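Local atomic coordinates of aminotransferase AspB (Helicobacter pylori 26695, PDB entry 3EZS), a protein that probably acts as an aminotransferase, using pyridoxal 5'-phosphate to carry amino groups between amino acids and oxo acids. Residues A66-F71 against L85-G90; M135-T138 against T144-L147. All coordinates share one frame; numbering follows the deposited sequence.

In the fold
From the N terminus, past helices 8-16 and 39-46, the chain enters helix 62-76, whose residues 66-71 are met again by strand 85-88; contact 1 thus closes a short loop. The chain then passes through strand 110-115 to strand 131-136, and contact 2 closes a shorter loop there before helix 149-154. The two contacts follow one another in series, neither enclosing nor crossing the other, with centres about 30 Å apart. Each has one side on the seven-stranded mixed sheet characteristic of the large domain of fold-type I pyridoxal phosphate enzymes. Contact 1 holds a helix against strand 85-88, at one edge of the sheet within this chain, and contact 2 folds a loop over strand 131-136 at the other.

Contact 1. Residues A66-F71 against L85-G90; sequences AAQRGF and LISTLG
Gln68 and Arg69, on successive positions of helix 62-76, face Ser87 and Leu85 on strand 85-88. The helix segment passes the strand 9.1 Å away, axis to axis, with their N-to-C directions 117° apart. Because side chains alternate along a strand, Leu85 and Ser87 reach the helix while Ile86 between them turns to helix 247-257.

Gln68 points from the helix toward the strand. Its CG lies beside the backbone N, and the chain then runs straight out (chi2 179°), carrying the carboxamide across. There Ser87 OG donates to Gln68 OE1 at 2.7 Å, approaching from a direction tilted well off the carbonyl plane. Ser87 was modelled in two conformers; the bond holds for the one described and may be made only part of the time. The amide's other end, NE2, is hydrogen-bonded to Gly241 O of the neighbouring strand, which also pairs with Thr88.

Leu85 fills the space beside this polar arm. Its CD2 lies 3.7 Å from Gln68 OE1 and 4.1 Å from Gln68 CB, while CD1 meets Arg69 CG at 4.0 Å, so a branched side chain suits the place by wedging one methyl toward each helix residue. Beyond CG, Arg69 bends at chi3, and Ala66 CA lies against one face of the guanidinium, off toward its rim. A water takes a hydrogen bond from Arg69 NH1 (2.9 Å) and gives one to Leu85 O (2.8 Å).

Glutamine is apt here because one flat group both donates and accepts. The bond from NE2 to a main-chain carbonyl would mainly set the amide's orientation, with OE1 satisfied by the serine at least in that conformer, while the water joins Arg69 to the main chain of the strand.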
ATOM      1  N   ALA A  66     -11.507   1.613 -16.462  1.00 36.87           N
ATOM      2  CA  ALA A  66     -11.886   1.816 -17.868  1.00 36.68           C
ATOM      3  C   ALA A  66     -10.858   2.680 -18.611  1.00 36.86           C
ATOM      4  O   ALA A  66     -10.501   2.368 -19.737  1.00 37.85           O
ATOM      5  CB  ALA A  66     -13.292   2.435 -17.967  1.00 34.75           C
ATOM      6  N   ALA A  67     -10.377   3.758 -17.988  1.00 38.86           N
ATOM      7  CA  ALA A  67      -9.338   4.600 -18.609  1.00 39.47           C
ATOM      8  C   ALA A  67      -8.060   3.794 -18.826  1.00 40.80           C
ATOM      9  O   ALA A  67      -7.370   3.968 -19.841  1.00 43.28           O
ATOM     10  CB  ALA A  67      -9.035   5.834 -17.760  1.00 39.17           C
ATOM     11  N   GLN A  68      -7.729   2.915 -17.880  1.00 40.25           N
ATOM     12  CA  GLN A  68      -6.529   2.091 -18.018  1.00 39.28           C
ATOM     13  C   GLN A  68      -6.692   1.061 -19.143  1.00 40.33           C
ATOM     14  O   GLN A  68      -5.749   0.793 -19.904  1.00 37.44           O
ATOM     15  CB  GLN A  68      -6.179   1.441 -16.681  1.00 39.00           C
ATOM     16  CG  GLN A  68      -5.685   2.457 -15.629  1.00 44.54           C
ATOM     17  CD  GLN A  68      -5.363   1.823 -14.284  1.00 40.72           C
ATOM     18  OE1 GLN A  68      -6.056   0.906 -13.843  1.00 44.57           O
ATOM     19  NE2 GLN A  68      -4.326   2.330 -13.614  1.00 36.81           N
ATOM     20  N   ARG A  69      -7.887   0.474 -19.242  1.00 40.80           N
ATOM     21  CA  ARG A  69      -8.172  -0.456 -20.324  1.00 40.26           C
ATOM     22  C   ARG A  69      -8.111   0.272 -21.678  1.00 39.33           C
ATOM     23  O   ARG A  69      -7.572  -0.260 -22.647  1.00 39.49           O
ATOM     24  CB  ARG A  69      -9.527  -1.142 -20.141  1.00 40.48           C
ATOM     25  CG  ARG A  69      -9.586  -2.038 -18.916  1.00 39.81           C
ATOM     26  CD  ARG A  69     -10.735  -3.050 -18.977  1.00 43.27           C
ATOM     27  NE  ARG A  69     -12.046  -2.414 -19.044  1.00 39.23           N
ATOM     28  CZ  ARG A  69     -12.718  -1.932 -18.001  1.00 50.38           C
ATOM     29  NH1 ARG A  69     -12.223  -2.000 -16.772  1.00 51.38           N
ATOM     30  NH2 ARG A  69     -13.899  -1.369 -18.191  1.00 50.84           N
ATOM     31  N   GLY A  70      -8.665   1.479 -21.741  1.00 37.73           N
ATOM     32  CA  GLY A  70      -8.639   2.273 -22.978  1.00 38.87           C
ATOM     33  C   GLY A  70      -7.211   2.514 -23.443  1.00 39.46           C
ATOM     34  O   GLY A  70      -6.902   2.383 -24.630  1.00 38.75           O
ATOM     35  N   PHE A  71      -6.347   2.853 -22.488  1.00 39.26           N
ATOM     36  CA  PHE A  71      -4.912   2.998 -22.747  1.00 40.14           C
ATOM     37  C   PHE A  71      -4.319   1.736 -23.387  1.00 39.93           C
ATOM     38  O   PHE A  71      -3.614   1.817 -24.404  1.00 41.32           O
ATOM     39  CB  PHE A  71      -4.130   3.336 -21.461  1.00 38.68           C
ATOM     40  CG  PHE A  71      -2.647   3.143 -21.612  1.00 41.15           C
ATOM     41  CD1 PHE A  71      -1.901   4.026 -22.377  1.00 40.07           C
ATOM     42  CD2 PHE A  71      -2.016   2.053 -21.051  1.00 40.98           C
ATOM     43  CE1 PHE A  71      -0.577   3.827 -22.565  1.00 40.74           C
ATOM     44  CE2 PHE A  71      -0.690   1.849 -21.239  1.00 39.13           C
ATOM     45  CZ  PHE A  71       0.045   2.758 -21.979  1.00 38.12           C
ATOM     46  N   LEU A  85      -7.947  -6.841 -15.964  1.00 40.97           N
ATOM     47  CA  LEU A  85      -7.098  -5.723 -15.541  1.00 40.09           C
ATOM     48  C   LEU A  85      -7.475  -5.313 -14.133  1.00 39.75           C
ATOM     49  O   LEU A  85      -8.658  -5.162 -13.825  1.00 41.24           O
ATOM     50  CB  LEU A  85      -7.216  -4.559 -16.508  1.00 39.51           C
ATOM     51  CG  LEU A  85      -6.394  -3.309 -16.169  1.00 35.21           C
ATOM     52  CD1 LEU A  85      -5.898  -2.629 -17.444  1.00 30.82           C
ATOM     53  CD2 LEU A  85      -7.171  -2.335 -15.283  1.00 33.10           C
ATOM     54  N   ILE A  86      -6.472  -5.214 -13.268  1.00 40.50           N
ATOM     55  CA  ILE A  86      -6.656  -4.746 -11.895  1.00 40.48           C
ATOM     56  C   ILE A  86      -5.847  -3.461 -11.712  1.00 40.58           C
ATOM     57  O   ILE A  86      -4.691  -3.413 -12.118  1.00 40.38           O
ATOM     58  CB  ILE A  86      -6.243  -5.825 -10.840  1.00 41.72           C
ATOM     59  CG1 ILE A  86      -7.326  -6.920 -10.729  1.00 41.16           C
ATOM     60  CG2 ILE A  86      -6.039  -5.207  -9.443  1.00 39.13           C
ATOM     61  CD1 ILE A  86      -7.076  -7.938  -9.641  1.00 38.93           C
ATOM     62  N   SER A  87      -6.473  -2.429 -11.129  1.00 40.49           N
ATOM     63  CA  SER A  87      -5.828  -1.138 -10.843  0.50 39.11           C
ATOM     64  C   SER A  87      -4.989  -1.282  -9.581  1.00 39.32           C
ATOM     65  O   SER A  87      -5.461  -1.869  -8.586  1.00 39.84           O
ATOM     66  CB  SER A  87      -6.875  -0.038 -10.600  0.50 38.54           C
ATOM     67  OG  SER A  87      -7.629   0.280 -11.761  0.50 37.52           O
ATOM     68  N   THR A  88      -3.769  -0.741  -9.597  1.00 39.44           N
ATOM     69  CA  THR A  88      -2.851  -0.854  -8.456  1.00 38.68           C
ATOM     70  C   THR A  88      -2.210   0.493  -8.064  1.00 39.62           C
ATOM     71  O   THR A  88      -2.300   1.476  -8.796  1.00 36.56           O
ATOM     72  CB  THR A  88      -1.741  -1.891  -8.767  1.00 37.95           C
ATOM     73  OG1 THR A  88      -0.865  -1.381  -9.779  1.00 39.68           O
ATOM     74  CG2 THR A  88      -2.345  -3.202  -9.245  1.00 36.72           C
ATOM     75  N   LEU A  89      -1.559   0.506  -6.904  1.00 39.17           N
ATOM     76  CA  LEU A  89      -0.949   1.703  -6.354  1.00 41.28           C
ATOM     77  C   LEU A  89       0.492   1.809  -6.854  1.00 42.71           C
ATOM     78  O   LEU A  89       1.436   1.763  -6.077  1.00 44.96           O
ATOM     79  CB  LEU A  89      -1.004   1.646  -4.813  1.00 42.67           C
ATOM     80  CG  LEU A  89      -0.961   2.999  -4.113  1.00 42.95           C
ATOM     81  CD1 LEU A  89      -2.287   3.726  -4.427  1.00 38.08           C
ATOM     82  CD2 LEU A  89      -0.751   2.864  -2.628  1.00 35.97           C
ATOM     83  N   GLY A  90       0.652   1.994  -8.161  1.00 42.38           N
ATOM     84  CA  GLY A  90       1.970   1.976  -8.786  1.00 43.88           C
ATOM     85  C   GLY A  90       2.338   0.528  -9.077  1.00 43.99           C
ATOM     86  O   GLY A  90       1.525  -0.373  -8.880  1.00 46.67           O
TER
HETATM   87  O   HOH W   1     -10.756  -4.036 -15.311  1.00 34.26           O

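Contact 2. Residues M135-T138 against T144-L147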
HETATM    1  N   MSE A 135      19.054 -15.028 -14.167  1.00 38.37           N
HETATM    2  CA  MSE A 135      19.332 -15.180 -15.591  1.00 36.96           C
HETATM    3  C   MSE A 135      20.243 -14.052 -15.990  1.00 39.01           C
HETATM    4  O   MSE A 135      19.757 -12.941 -16.236  1.00 36.70           O
HETATM    5  CB  MSE A 135      18.021 -15.131 -16.396  1.00 38.01           C
HETATM    6  CG  MSE A 135      17.115 -16.326 -16.140  1.00 38.37           C
HETATM    7 SE   MSE A 135      15.374 -16.241 -17.029  0.75 31.62          SE
HETATM    8  CE  MSE A 135      14.661 -14.571 -16.323  1.00 36.45           C
ATOM      9  N   PRO A 136      21.568 -14.325 -16.105  1.00 39.89           N
ATOM     10  CA  PRO A 136      22.427 -13.185 -16.393  1.00 39.44           C
ATOM     11  C   PRO A 136      22.188 -12.555 -17.771  1.00 39.19           C
ATOM     12  O   PRO A 136      21.837 -13.258 -18.723  1.00 36.07           O
ATOM     13  CB  PRO A 136      23.847 -13.755 -16.296  1.00 38.76           C
ATOM     14  CG  PRO A 136      23.694 -15.167 -15.760  1.00 40.94           C
ATOM     15  CD  PRO A 136      22.322 -15.592 -16.077  1.00 40.32           C
ATOM     16  N   LEU A 137      22.343 -11.230 -17.825  1.00 38.73           N
ATOM     17  CA  LEU A 137      22.261 -10.456 -19.051  1.00 39.35           C
ATOM     18  C   LEU A 137      23.671  -9.908 -19.301  1.00 40.65           C
ATOM     19  O   LEU A 137      24.125  -8.999 -18.596  1.00 38.12           O
ATOM     20  CB  LEU A 137      21.287  -9.294 -18.896  1.00 39.63           C
ATOM     21  CG  LEU A 137      19.862  -9.596 -18.455  1.00 40.78           C
ATOM     22  CD1 LEU A 137      19.106  -8.255 -18.243  1.00 40.38           C
ATOM     23  CD2 LEU A 137      19.163 -10.505 -19.455  1.00 34.34           C
ATOM     24  N   THR A 138      24.380 -10.490 -20.272  1.00 40.70           N
ATOM     25  CA  THR A 138      25.748 -10.065 -20.586  1.00 38.99           C
ATOM     26  C   THR A 138      25.891  -9.940 -22.105  1.00 39.34           C
ATOM     27  O   THR A 138      25.048 -10.419 -22.843  1.00 37.78           O
ATOM     28  CB  THR A 138      26.819 -11.060 -20.031  1.00 38.32           C
ATOM     29  OG1 THR A 138      26.812 -12.282 -20.795  1.00 34.13           O
ATOM     30  CG2 THR A 138      26.587 -11.355 -18.559  1.00 32.15           C
ATOM     31  N   THR A 144      20.666 -11.597 -23.491  1.00 39.42           N
ATOM     32  CA  THR A 144      19.483 -12.428 -23.603  1.00 38.60           C
ATOM     33  C   THR A 144      19.343 -13.393 -22.404  1.00 39.73           C
ATOM     34  O   THR A 144      20.241 -14.188 -22.125  1.00 37.73           O
ATOM     35  CB  THR A 144      19.530 -13.233 -24.880  1.00 39.07           C
ATOM     36  OG1 THR A 144      19.799 -12.353 -25.974  1.00 38.97           O
ATOM     37  CG2 THR A 144      18.204 -13.992 -25.111  1.00 32.99           C
ATOM     38  N   PRO A 145      18.200 -13.340 -21.708  1.00 40.75           N
ATOM     39  CA  PRO A 145      18.022 -14.252 -20.606  1.00 40.88           C
ATOM     40  C   PRO A 145      17.564 -15.627 -21.081  1.00 40.67           C
ATOM     41  O   PRO A 145      16.800 -15.713 -22.054  1.00 41.32           O
ATOM     42  CB  PRO A 145      16.901 -13.605 -19.798  1.00 40.18           C
ATOM     43  CG  PRO A 145      16.060 -12.951 -20.812  1.00 42.84           C
ATOM     44  CD  PRO A 145      17.008 -12.490 -21.914  1.00 42.00           C
ATOM     45  N   SER A 146      18.029 -16.683 -20.413  1.00 38.72           N
ATOM     46  CA  SER A 146      17.523 -18.031 -20.697  1.00 40.66           C
ATOM     47  C   SER A 146      17.598 -18.946 -19.478  1.00 39.14           C
ATOM     48  O   SER A 146      18.231 -18.633 -18.486  1.00 39.23           O
ATOM     49  CB  SER A 146      18.240 -18.673 -21.880  1.00 41.89           C
ATOM     50  OG  SER A 146      19.593 -18.911 -21.595  1.00 43.42           O
ATOM     51  N   LEU A 147      16.884 -20.055 -19.563  1.00 40.85           N
ATOM     52  CA  LEU A 147      16.903 -21.099 -18.548  1.00 40.82           C
ATOM     53  C   LEU A 147      17.177 -22.388 -19.273  1.00 40.47           C
ATOM     54  O   LEU A 147      16.819 -22.523 -20.440  1.00 40.20           O
ATOM     55  CB  LEU A 147      15.551 -21.198 -17.838  1.00 41.81           C
ATOM     56  CG  LEU A 147      15.117 -20.050 -16.928  1.00 38.25           C
ATOM     57  CD1 LEU A 147      13.682 -20.285 -16.408  1.00 38.03           C
ATOM     58  CD2 LEU A 147      16.080 -19.858 -15.756  1.00 38.27           C
TER
HETATM   59  O   HOH W   2      20.603 -15.688 -19.094  1.00 36.58           O
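Selenomethionine Met135, at the end of strand 131-136, reaches across the returning loop 144-147, meeting Leu147 at an angle. Its CB touches Pro145 CB at 3.9 Å, ring carbon against methylene. CG, placed beside the backbone N (chi1 -67°), then lies 3.5 Å from the carbonyl oxygen Ser146 O and 3.7 Å from Leu147 CD2. Next comes the selenium, SE, which packs 3.8 Å from Leu147 CG and nearly as close to CD2 of the same residue. Such a long, flexible apolar side chain can follow an irregular loop, meeting a proline, a carbonyl and a leucine in turn.

Two residues on, Leu137 sets CD2 over a face of the same proline ring, 3.7 Å from Pro145 N and 3.8 Å from Pro145 CD, whereas Met135 comes to the ring's edge at CB; two side chains thus share this proline. Proline fits because it offers a compact apolar surface and lacks the N-H that would need a partner. No direct hydrogen bond joins the segments; instead a water donates to Pro136 O (2.8 Å), accepts from Ser146 N (3.1 Å) and gives a weak bond to Thr144 O.

Thr144 OG1 bonds chiefly to Asn141 O within its own loop, with Asp142 O as a second possible acceptor, and meets Arg169 NH2. On the sheet side, Met135 pairs with strand 110-115 and packs on Val158 and Leu160 of strand 157-160, while the loop goes on from Leu147 toward helix 149-154.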